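Local coordinates for protein N2152 (Neocallimastix frontalis, PDB 5U22) that probably hydrolyses rare arabinosyl-containing glycans as a polyspecific family 39 glycoside hydrolase of a rumen anaerobic fungus, at residues A[110-115]-A[144-149]; A[315-320]-A[333-338]; A[341-346]-A[417-422]. All blocks are in the same frame, centred on the assembly; numbering follows the deposited sequence.

Contact 1 (A[110-115]-A[144-149]); sequences WPYRWP and IWNEPD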
loop_
_atom_site.group_PDB
_atom_site.type_symbol
_atom_site.label_atom_id
_atom_site.label_comp_id
_atom_site.label_asym_id
_atom_site.label_seq_id
_atom_site.Cartn_x
_atom_site.Cartn_y
_atom_site.Cartn_z
ATOM N N TRP A 110 23.943 -2.932 2.647
ATOM C CA TRP A 110 23.230 -1.705 2.293
ATOM C C TRP A 110 24.196 -0.522 2.344
ATOM O O TRP A 110 24.688 -0.168 3.420
ATOM C CB TRP A 110 22.037 -1.451 3.218
ATOM C CG TRP A 110 21.203 -0.275 2.771
ATOM C CD1 TRP A 110 21.359 1.027 3.145
ATOM C CD2 TRP A 110 20.094 -0.299 1.858
ATOM N NE1 TRP A 110 20.416 1.817 2.528
ATOM C CE2 TRP A 110 19.628 1.029 1.731
ATOM C CE3 TRP A 110 19.448 -1.313 1.143
ATOM C CZ2 TRP A 110 18.539 1.373 0.914
ATOM C CZ3 TRP A 110 18.370 -0.968 0.319
ATOM C CH2 TRP A 110 17.927 0.366 0.217
ATOM N N PRO A 111 24.486 0.088 1.179
ATOM C CA PRO A 111 23.971 -0.264 -0.154
ATOM C C PRO A 111 24.381 -1.651 -0.627
ATOM O O PRO A 111 25.431 -2.135 -0.204
ATOM C CB PRO A 111 24.579 0.808 -1.052
ATOM C CG PRO A 111 24.812 1.977 -0.122
ATOM C CD PRO A 111 25.282 1.326 1.137
ATOM N N TYR A 112 23.539 -2.263 -1.466
ATOM C CA TYR A 112 23.794 -3.605 -1.985
ATOM C C TYR A 112 25.218 -3.744 -2.497
ATOM O O TYR A 112 25.729 -2.879 -3.214
ATOM C CB TYR A 112 22.826 -3.937 -3.121
ATOM C CG TYR A 112 21.375 -3.910 -2.712
ATOM C CD1 TYR A 112 20.832 -4.943 -1.961
ATOM C CD2 TYR A 112 20.550 -2.842 -3.061
ATOM C CE1 TYR A 112 19.499 -4.919 -1.574
ATOM C CE2 TYR A 112 19.219 -2.811 -2.680
ATOM C CZ TYR A 112 18.705 -3.852 -1.931
ATOM O OH TYR A 112 17.387 -3.835 -1.534
ATOM N N ARG A 113 25.848 -4.857 -2.153
ATOM C CA ARG A 113 27.212 -5.104 -2.603
ATOM C C ARG A 113 27.141 -5.738 -3.983
ATOM O O ARG A 113 26.882 -6.936 -4.117
ATOM C CB ARG A 113 27.954 -5.974 -1.596
ATOM C CG ARG A 113 28.317 -5.204 -0.342
ATOM C CD ARG A 113 29.491 -5.845 0.357
ATOM N NE ARG A 113 29.070 -7.047 1.060
ATOM C CZ ARG A 113 28.496 -7.027 2.254
ATOM N NH1 ARG A 113 28.272 -5.869 2.859
ATOM N NH2 ARG A 113 28.136 -8.163 2.837
ATOM N N TRP A 114 27.350 -4.919 -5.011
ATOM C CA TRP A 114 27.252 -5.382 -6.388
ATOM C C TRP A 114 28.364 -6.382 -6.681
ATOM O O TRP A 114 29.540 -6.079 -6.439
ATOM C CB TRP A 114 27.351 -4.190 -7.329
ATOM C CG TRP A 114 27.337 -4.505 -8.790
ATOM C CD1 TRP A 114 28.393 -4.430 -9.656
ATOM C CD2 TRP A 114 26.208 -4.924 -9.567
ATOM N NE1 TRP A 114 27.983 -4.769 -10.931
ATOM C CE2 TRP A 114 26.650 -5.083 -10.899
ATOM C CE3 TRP A 114 24.868 -5.182 -9.268
ATOM C CZ2 TRP A 114 25.798 -5.482 -11.925
ATOM C CZ3 TRP A 114 24.025 -5.577 -10.292
ATOM C CH2 TRP A 114 24.492 -5.727 -11.602
ATOM N N PRO A 115 28.041 -7.573 -7.185
ATOM C CA PRO A 115 29.070 -8.595 -7.446
ATOM C C PRO A 115 29.534 -8.662 -8.894
ATOM O O PRO A 115 30.255 -9.607 -9.238
ATOM C CB PRO A 115 28.328 -9.881 -7.069
ATOM C CG PRO A 115 26.927 -9.621 -7.579
ATOM C CD PRO A 115 26.683 -8.116 -7.391
ATOM N N ILE A 144 13.280 -5.116 -10.455
ATOM C CA ILE A 144 14.681 -5.246 -10.846
ATOM C C ILE A 144 15.620 -4.775 -9.739
ATOM O O ILE A 144 16.673 -5.388 -9.505
ATOM C CB ILE A 144 14.926 -4.502 -12.178
ATOM C CG1 ILE A 144 14.353 -5.319 -13.338
ATOM C CG2 ILE A 144 16.430 -4.212 -12.398
ATOM C CD1 ILE A 144 14.541 -4.688 -14.722
ATOM N N TRP A 145 15.266 -3.702 -9.033
ATOM C CA TRP A 145 16.179 -3.114 -8.061
ATOM C C TRP A 145 15.372 -2.517 -6.914
ATOM O O TRP A 145 14.158 -2.714 -6.814
ATOM C CB TRP A 145 17.076 -2.071 -8.736
ATOM C CG TRP A 145 18.343 -1.780 -7.968
ATOM C CD1 TRP A 145 18.678 -0.609 -7.338
ATOM C CD2 TRP A 145 19.431 -2.680 -7.746
ATOM N NE1 TRP A 145 19.914 -0.726 -6.739
ATOM C CE2 TRP A 145 20.404 -1.985 -6.988
ATOM C CE3 TRP A 145 19.690 -4.002 -8.124
ATOM C CZ2 TRP A 145 21.603 -2.575 -6.589
ATOM C CZ3 TRP A 145 20.896 -4.588 -7.737
ATOM C CH2 TRP A 145 21.838 -3.869 -6.977
ATOM N N ASN A 146 16.057 -1.780 -6.037
ATOM C CA ASN A 146 15.417 -1.162 -4.876
ATOM C C ASN A 146 16.198 0.094 -4.544
ATOM O O ASN A 146 17.393 0.009 -4.241
ATOM C CB ASN A 146 15.398 -2.110 -3.671
ATOM C CG ASN A 146 14.728 -1.500 -2.438
ATOM O OD1 ASN A 146 13.722 -0.801 -2.540
ATOM N ND2 ASN A 146 15.286 -1.785 -1.261
ATOM N N GLU A 147 15.528 1.241 -4.611
ATOM C CA GLU A 147 16.106 2.529 -4.242
ATOM C C GLU A 147 17.469 2.772 -4.904
ATOM O O GLU A 147 18.473 2.980 -4.209
ATOM C CB GLU A 147 16.200 2.661 -2.730
ATOM C CG GLU A 147 14.823 2.468 -2.081
ATOM C CD GLU A 147 14.720 2.989 -0.662
ATOM O OE1 GLU A 147 15.759 3.078 0.040
ATOM O OE2 GLU A 147 13.578 3.313 -0.247
ATOM N N PRO A 148 17.523 2.782 -6.232
ATOM C CA PRO A 148 18.799 3.076 -6.895
ATOM C C PRO A 148 19.328 4.450 -6.546
ATOM O O PRO A 148 20.552 4.657 -6.569
ATOM C CB PRO A 148 18.443 2.961 -8.381
ATOM C CG PRO A 148 16.959 3.310 -8.428
ATOM C CD PRO A 148 16.409 2.669 -7.190
ATOM N N ASP A 149 18.435 5.392 -6.205
ATOM C CA ASP A 149 18.844 6.729 -5.797
ATOM C C ASP A 149 19.543 6.728 -4.446
ATOM O O ASP A 149 20.113 7.755 -4.060
ATOM C CB ASP A 149 17.640 7.704 -5.795
ATOM C CG ASP A 149 16.357 7.110 -5.199
ATOM O OD1 ASP A 149 16.310 5.907 -4.880
ATOM O OD2 ASP A 149 15.372 7.880 -5.069
#
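Tyr112 and Trp145, the residues with the most area buried here, meet as a T-shaped pair: the tyrosine turns an edge to the indole face, with ring centroids 5.1 Å apart and planes at 64°. Tyr112 CD2 makes the nearest approach, 3.7 Å from Trp145 CZ2 and toward the rim of that face. The indole reaches this place because its CG stands anti to the backbone N (chi1 -159°), while its NE1 is bonded to Thr151 in the helix that follows. At the neighbouring ring carbon, Trp114 CE3 lies 4.0 Å from Trp145 CH2, extending an aromatic cluster that Trp152 joins.

The phenol end of Tyr112 does polar work. Asn146 ND2 donates to Tyr112 OH over 2.9 Å, nearly straight and within the amide plane, though the ring and amide planes are 62° apart. A second bond, to Asp105, helps fix the hydroxyl, and Arg68 holds Asn146 OD1, so the amide is gripped at both ends.

Trp110 also meets Asn146, edge first. Its CZ3 lies 3.6 Å from Asn146 ND2 and its CZ2 3.4 Å from Glu147 OE1. Glu147 OE2 is bonded to His213, whereas OE1 and the Asn146 amide nitrogen both hold a BTB molecule, probably from the crystallisation liquor. An Asn-Glu pair just beyond barrel strand 139-143, walled by aromatic residues, is characteristic of the substrate pocket of clan A TIM-barrel hydrolases, in which this glutamate is usually the acid/base.

Contact 2 (A[315-320]-A[333-338]); sequences DMVSVS and ASVDAS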
loop_
_atom_site.group_PDB
_atom_site.type_symbol
_atom_site.label_atom_id
_atom_site.label_comp_id
_atom_site.label_asym_id
_atom_site.label_seq_id
_atom_site.Cartn_x
_atom_site.Cartn_y
_atom_site.Cartn_z
ATOM N N ASP A 315 -18.109 -0.207 -4.348
ATOM C CA ASP A 315 -17.338 0.816 -5.042
ATOM C C ASP A 315 -16.686 1.755 -4.045
ATOM O O ASP A 315 -17.306 2.136 -3.052
ATOM C CB ASP A 315 -18.220 1.659 -5.963
ATOM C CG ASP A 315 -18.754 0.885 -7.121
ATOM O OD1 ASP A 315 -18.031 0.000 -7.623
ATOM O OD2 ASP A 315 -19.890 1.178 -7.537
ATOM N N MET A 316 -15.455 2.164 -4.335
ATOM C CA MET A 316 -14.862 3.282 -3.615
ATOM C C MET A 316 -15.431 4.580 -4.174
ATOM O O MET A 316 -15.632 4.708 -5.384
ATOM C CB MET A 316 -13.333 3.266 -3.749
ATOM C CG MET A 316 -12.696 1.930 -3.415
ATOM S SD MET A 316 -13.089 1.377 -1.736
ATOM C CE MET A 316 -12.345 2.720 -0.783
ATOM N N VAL A 317 -15.720 5.534 -3.286
ATOM C CA VAL A 317 -16.317 6.800 -3.686
ATOM C C VAL A 317 -15.472 7.951 -3.161
ATOM O O VAL A 317 -14.653 7.795 -2.251
ATOM C CB VAL A 317 -17.770 6.942 -3.196
ATOM C CG1 VAL A 317 -18.641 5.882 -3.837
ATOM C CG2 VAL A 317 -17.846 6.814 -1.676
ATOM N N SER A 318 -15.713 9.130 -3.730
ATOM C CA SER A 318 -14.843 10.272 -3.486
ATOM C C SER A 318 -14.992 10.808 -2.070
ATOM O O SER A 318 -16.097 10.926 -1.531
ATOM C CB SER A 318 -15.129 11.378 -4.496
ATOM O OG SER A 318 -14.679 10.986 -5.790
ATOM N N VAL A 319 -13.854 11.122 -1.470
ATOM C CA VAL A 319 -13.775 11.759 -0.165
ATOM C C VAL A 319 -13.069 13.085 -0.367
ATOM O O VAL A 319 -11.977 13.120 -0.950
ATOM C CB VAL A 319 -12.997 10.896 0.850
ATOM C CG1 VAL A 319 -12.791 11.673 2.154
ATOM C CG2 VAL A 319 -13.725 9.571 1.111
ATOM N N SER A 320 -13.675 14.166 0.115
ATOM C CA SER A 320 -13.018 15.461 0.034
ATOM C C SER A 320 -12.514 15.838 1.418
ATOM O O SER A 320 -13.332 16.089 2.321
ATOM C CB SER A 320 -13.965 16.529 -0.504
ATOM O OG SER A 320 -13.359 17.811 -0.434
ATOM N N ALA A 333 -13.809 5.771 1.333
ATOM C CA ALA A 333 -15.194 5.400 1.568
ATOM C C ALA A 333 -15.641 4.407 0.514
ATOM O O ALA A 333 -15.225 4.495 -0.644
ATOM C CB ALA A 333 -16.111 6.621 1.545
ATOM N N SER A 334 -16.499 3.469 0.921
ATOM C CA SER A 334 -17.047 2.485 -0.001
ATOM C C SER A 334 -18.565 2.444 0.127
ATOM O O SER A 334 -19.131 2.726 1.189
ATOM C CB SER A 334 -16.450 1.091 0.252
ATOM O OG SER A 334 -16.832 0.616 1.530
ATOM N N VAL A 335 -19.227 2.117 -0.980
ATOM C CA VAL A 335 -20.674 1.926 -1.008
ATOM C C VAL A 335 -20.948 0.583 -1.656
ATOM O O VAL A 335 -20.405 0.291 -2.726
ATOM C CB VAL A 335 -21.402 3.040 -1.783
ATOM C CG1 VAL A 335 -22.902 2.738 -1.831
ATOM C CG2 VAL A 335 -21.139 4.398 -1.171
ATOM N N ASP A 336 -21.801 -0.222 -1.022
ATOM C CA ASP A 336 -22.150 -1.552 -1.515
ATOM C C ASP A 336 -23.670 -1.677 -1.544
ATOM O O ASP A 336 -24.302 -1.771 -0.488
ATOM C CB ASP A 336 -21.532 -2.630 -0.625
ATOM C CG ASP A 336 -21.733 -4.040 -1.168
ATOM O OD1 ASP A 336 -22.744 -4.311 -1.847
ATOM O OD2 ASP A 336 -20.869 -4.897 -0.898
ATOM N N ALA A 337 -24.253 -1.704 -2.747
ATOM C CA ALA A 337 -25.705 -1.794 -2.873
ATOM C C ALA A 337 -26.257 -3.192 -2.612
ATOM O O ALA A 337 -27.462 -3.324 -2.372
ATOM C CB ALA A 337 -26.151 -1.339 -4.267
ATOM N N SER A 338 -25.421 -4.234 -2.662
ATOM C CA SER A 338 -25.907 -5.576 -2.374
ATOM C C SER A 338 -25.864 -5.883 -0.885
ATOM O O SER A 338 -26.810 -6.465 -0.348
ATOM C CB SER A 338 -25.109 -6.628 -3.149
ATOM O OG SER A 338 -25.687 -6.858 -4.419
HETATM O O HOH W 1 -12.469 6.424 -1.169
#
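Backbone hydrogen bonds join Asp315 and Val335 in both directions: Asp315 N donates to Val335 O at 2.9 Å, and Val335 N returns the bond to Asp315 O at 2.8 Å. Farther along, Val317 N reaches Ala333 O at 2.9 Å. Beyond it a water intervenes, which accepts from Ala333 N and is placed to donate to Val317 O, so that the strands are bridged through solvent where they diverge.

Weaker CA-H...O contacts fill the non-hydrogen-bonded pair Met316 and Ser334, the closest of them from Ser334 CA to Asp315 O at 3.1 Å.

Apolar contacts gather on one face. Ala333 CB lies 3.7 Å from Val317 CG2. Val319 CG2 touches the same methyl, and Val317 CG1 meets Val335 CG2; Val27 and Phe344 from neighbouring strands close round this patch. On the other face Met316, bent at chi2 and chi3 (-58° and -62°), folds back to bring CE 3.4 Å from Ala333 O, with SD alongside Ser334 CB.

Direct backbone pairing at one end of this hairpin and water at the other imply a junction held mainly by main-chain bonds, with Val317, Val319, Ala333 and Val335 giving one face an apolar character.

Contact 3 (A[341-346]-A[417-422]); sequences YVSFIF and RIYITK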
loop_
_atom_site.group_PDB
_atom_site.type_symbol
_atom_site.label_atom_id
_atom_site.label_comp_id
_atom_site.label_asym_id
_atom_site.label_seq_id
_atom_site.Cartn_x
_atom_site.Cartn_y
_atom_site.Cartn_z
ATOM N N TYR A 341 -24.681 -1.161 2.635
ATOM C CA TYR A 341 -23.998 -0.337 3.623
ATOM C C TYR A 341 -23.090 0.667 2.932
ATOM O O TYR A 341 -22.753 0.528 1.753
ATOM C CB TYR A 341 -23.196 -1.180 4.627
ATOM C CG TYR A 341 -21.892 -1.760 4.098
ATOM C CD1 TYR A 341 -21.868 -2.991 3.469
ATOM C CD2 TYR A 341 -20.684 -1.083 4.266
ATOM C CE1 TYR A 341 -20.683 -3.531 2.999
ATOM C CE2 TYR A 341 -19.486 -1.611 3.786
ATOM C CZ TYR A 341 -19.494 -2.838 3.156
ATOM O OH TYR A 341 -18.306 -3.370 2.681
ATOM N N VAL A 342 -22.734 1.700 3.691
ATOM C CA VAL A 342 -21.671 2.644 3.368
ATOM C C VAL A 342 -20.640 2.583 4.492
ATOM O O VAL A 342 -21.001 2.531 5.673
ATOM C CB VAL A 342 -22.214 4.080 3.230
ATOM C CG1 VAL A 342 -21.082 5.063 2.912
ATOM C CG2 VAL A 342 -23.332 4.130 2.204
ATOM N N SER A 343 -19.362 2.614 4.132
ATOM C CA SER A 343 -18.290 2.602 5.120
ATOM C C SER A 343 -17.312 3.727 4.816
ATOM O O SER A 343 -16.883 3.884 3.674
ATOM C CB SER A 343 -17.552 1.263 5.125
ATOM O OG SER A 343 -16.508 1.272 6.094
ATOM N N PHE A 344 -16.938 4.478 5.845
ATOM C CA PHE A 344 -16.006 5.597 5.726
ATOM C C PHE A 344 -14.965 5.440 6.825
ATOM O O PHE A 344 -15.317 5.468 8.009
ATOM C CB PHE A 344 -16.744 6.934 5.861
ATOM C CG PHE A 344 -15.850 8.144 5.743
ATOM C CD1 PHE A 344 -14.677 8.086 5.000
ATOM C CD2 PHE A 344 -16.184 9.338 6.364
ATOM C CE1 PHE A 344 -13.845 9.195 4.892
ATOM C CE2 PHE A 344 -15.357 10.458 6.247
ATOM C CZ PHE A 344 -14.188 10.375 5.507
ATOM N N ILE A 345 -13.701 5.239 6.444
ATOM C CA ILE A 345 -12.608 5.140 7.411
ATOM C C ILE A 345 -11.672 6.319 7.215
ATOM O O ILE A 345 -11.394 6.719 6.077
ATOM C CB ILE A 345 -11.845 3.800 7.301
ATOM C CG1 ILE A 345 -11.174 3.649 5.931
ATOM C CG2 ILE A 345 -12.789 2.638 7.524
ATOM C CD1 ILE A 345 -10.420 2.312 5.781
ATOM N N PHE A 346 -11.177 6.877 8.321
ATOM C CA PHE A 346 -10.408 8.107 8.221
ATOM C C PHE A 346 -9.573 8.289 9.482
ATOM O O PHE A 346 -9.791 7.639 10.507
ATOM C CB PHE A 346 -11.329 9.313 7.987
ATOM C CG PHE A 346 -12.454 9.426 8.985
ATOM C CD1 PHE A 346 -13.648 8.749 8.778
ATOM C CD2 PHE A 346 -12.320 10.213 10.122
ATOM C CE1 PHE A 346 -14.704 8.861 9.690
ATOM C CE2 PHE A 346 -13.361 10.338 11.033
ATOM C CZ PHE A 346 -14.550 9.654 10.825
ATOM N N ARG A 417 -14.099 5.004 12.037
ATOM C CA ARG A 417 -14.973 4.490 10.988
ATOM C C ARG A 417 -16.399 4.951 11.235
ATOM O O ARG A 417 -16.876 4.940 12.375
ATOM C CB ARG A 417 -14.960 2.956 10.889
ATOM C CG ARG A 417 -15.806 2.449 9.726
ATOM C CD ARG A 417 -15.646 0.951 9.444
ATOM N NE ARG A 417 -16.216 0.095 10.490
ATOM C CZ ARG A 417 -16.354 -1.225 10.380
ATOM N NH1 ARG A 417 -15.977 -1.859 9.267
ATOM N NH2 ARG A 417 -16.877 -1.915 11.383
ATOM N N ILE A 418 -17.077 5.357 10.161
ATOM C CA ILE A 418 -18.523 5.551 10.178
ATOM C C ILE A 418 -19.124 4.481 9.278
ATOM O O ILE A 418 -18.775 4.394 8.095
ATOM C CB ILE A 418 -18.907 6.965 9.718
ATOM C CG1 ILE A 418 -18.433 7.973 10.759
ATOM C CG2 ILE A 418 -20.421 7.063 9.513
ATOM C CD1 ILE A 418 -18.399 9.386 10.261
ATOM N N TYR A 419 -19.997 3.646 9.843
ATOM C CA TYR A 419 -20.584 2.509 9.139
ATOM C C TYR A 419 -22.090 2.712 9.095
ATOM O O TYR A 419 -22.734 2.782 10.147
ATOM C CB TYR A 419 -20.235 1.199 9.852
ATOM C CG TYR A 419 -20.336 -0.052 9.001
ATOM C CD1 TYR A 419 -19.252 -0.486 8.245
ATOM C CD2 TYR A 419 -21.494 -0.817 8.987
ATOM C CE1 TYR A 419 -19.328 -1.640 7.475
ATOM C CE2 TYR A 419 -21.584 -1.979 8.210
ATOM C CZ TYR A 419 -20.496 -2.380 7.460
ATOM O OH TYR A 419 -20.558 -3.532 6.696
ATOM N N ILE A 420 -22.651 2.797 7.890
ATOM C CA ILE A 420 -24.040 3.201 7.700
ATOM C C ILE A 420 -24.817 2.033 7.111
ATOM O O ILE A 420 -24.461 1.516 6.047
ATOM C CB ILE A 420 -24.155 4.437 6.786
ATOM C CG1 ILE A 420 -23.254 5.565 7.291
ATOM C CG2 ILE A 420 -25.595 4.893 6.673
ATOM C CD1 ILE A 420 -23.331 6.820 6.434
ATOM N N THR A 421 -25.897 1.644 7.783
ATOM C CA THR A 421 -26.769 0.570 7.322
ATOM C C THR A 421 -28.213 1.054 7.354
ATOM O O THR A 421 -28.506 2.179 7.768
ATOM C CB THR A 421 -26.603 -0.696 8.179
ATOM O OG1 THR A 421 -26.743 -0.365 9.568
ATOM C CG2 THR A 421 -25.238 -1.318 7.951
ATOM N N LYS A 422 -29.124 0.185 6.923
ATOM C CA LYS A 422 -30.538 0.535 6.925
ATOM C C LYS A 422 -31.078 0.566 8.349
ATOM O O LYS A 422 -30.733 -0.274 9.181
ATOM C CB LYS A 422 -31.338 -0.457 6.082
ATOM C CG LYS A 422 -31.066 -0.354 4.586
ATOM C CD LYS A 422 -31.882 -1.388 3.792
ATOM C CE LYS A 422 -33.372 -1.254 4.073
ATOM N NZ LYS A 422 -34.177 -2.227 3.281
HETATM O O HOH W 2 -15.369 -1.274 6.509
#
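Val342 O accepts from Ile420 N at 2.8 Å, and Val342 N donates back to Ile420 O. Phe344 and Ile418 repeat this reciprocal pairing, with Ile418 N 2.8 Å from Phe344 O, and the two strands run antiparallel, their directions 176° apart.

On the face carrying Ser343, aromatic and polar groups meet. Tyr419 OH sits over the centre of the Tyr341 ring, 3.4 Å from Tyr341 CG; the two rings are nearly parallel, at 13°, but so far slid that they barely overlap. Tyr341 takes the hindered rotamer, with CG between backbone N and carbonyl carbon (chi1 75°), which lays its ring beneath that hydroxyl, while its own OH bonds to Thr313. Tyr419 CD1 lies over the face of the Arg417 guanidinium. A leucine in place of Tyr419 would probably leave the Tyr341 face without its covering hydroxyl and that guanidinium face without the ring edge over it. A water joins Ser343 OG to Arg417 NH1, and Glu374 forms a salt bridge with the same guanidinium.

The reverse face is apolar: Ile418 CD1 packs 3.8 Å from Phe346 CE1, and Phe358 of strand 353-359 also covers Ile418. Two antiparallel strands with one apolar face turned toward facing strands are typical of the beta sandwich beside the TIM barrel.

In the fold
Contact 1 belongs to the catalytic barrel, whereas contacts 2 and 3 lie in the beta sandwich on the opposite side of the chain's centre, some 40 Å away between centres. All three are largely buried, yet their chemistry differs with place. Contact 1 joins a loop to the segment leading into helix 148-151, mainly through side chains, with aromatic rings and polar groups fixed round a pocket. Contacts 2 and 3 rest instead on main-chain bonding between strands and share one sheet: strands 330-336 and 341-347 are neighbours in it, probably bonded from Ser334 N to Ser343 O (2.8 Å). Contact 2 is partly water-bridged, while contact 3 is regularly paired and adds a charged, aromatic face.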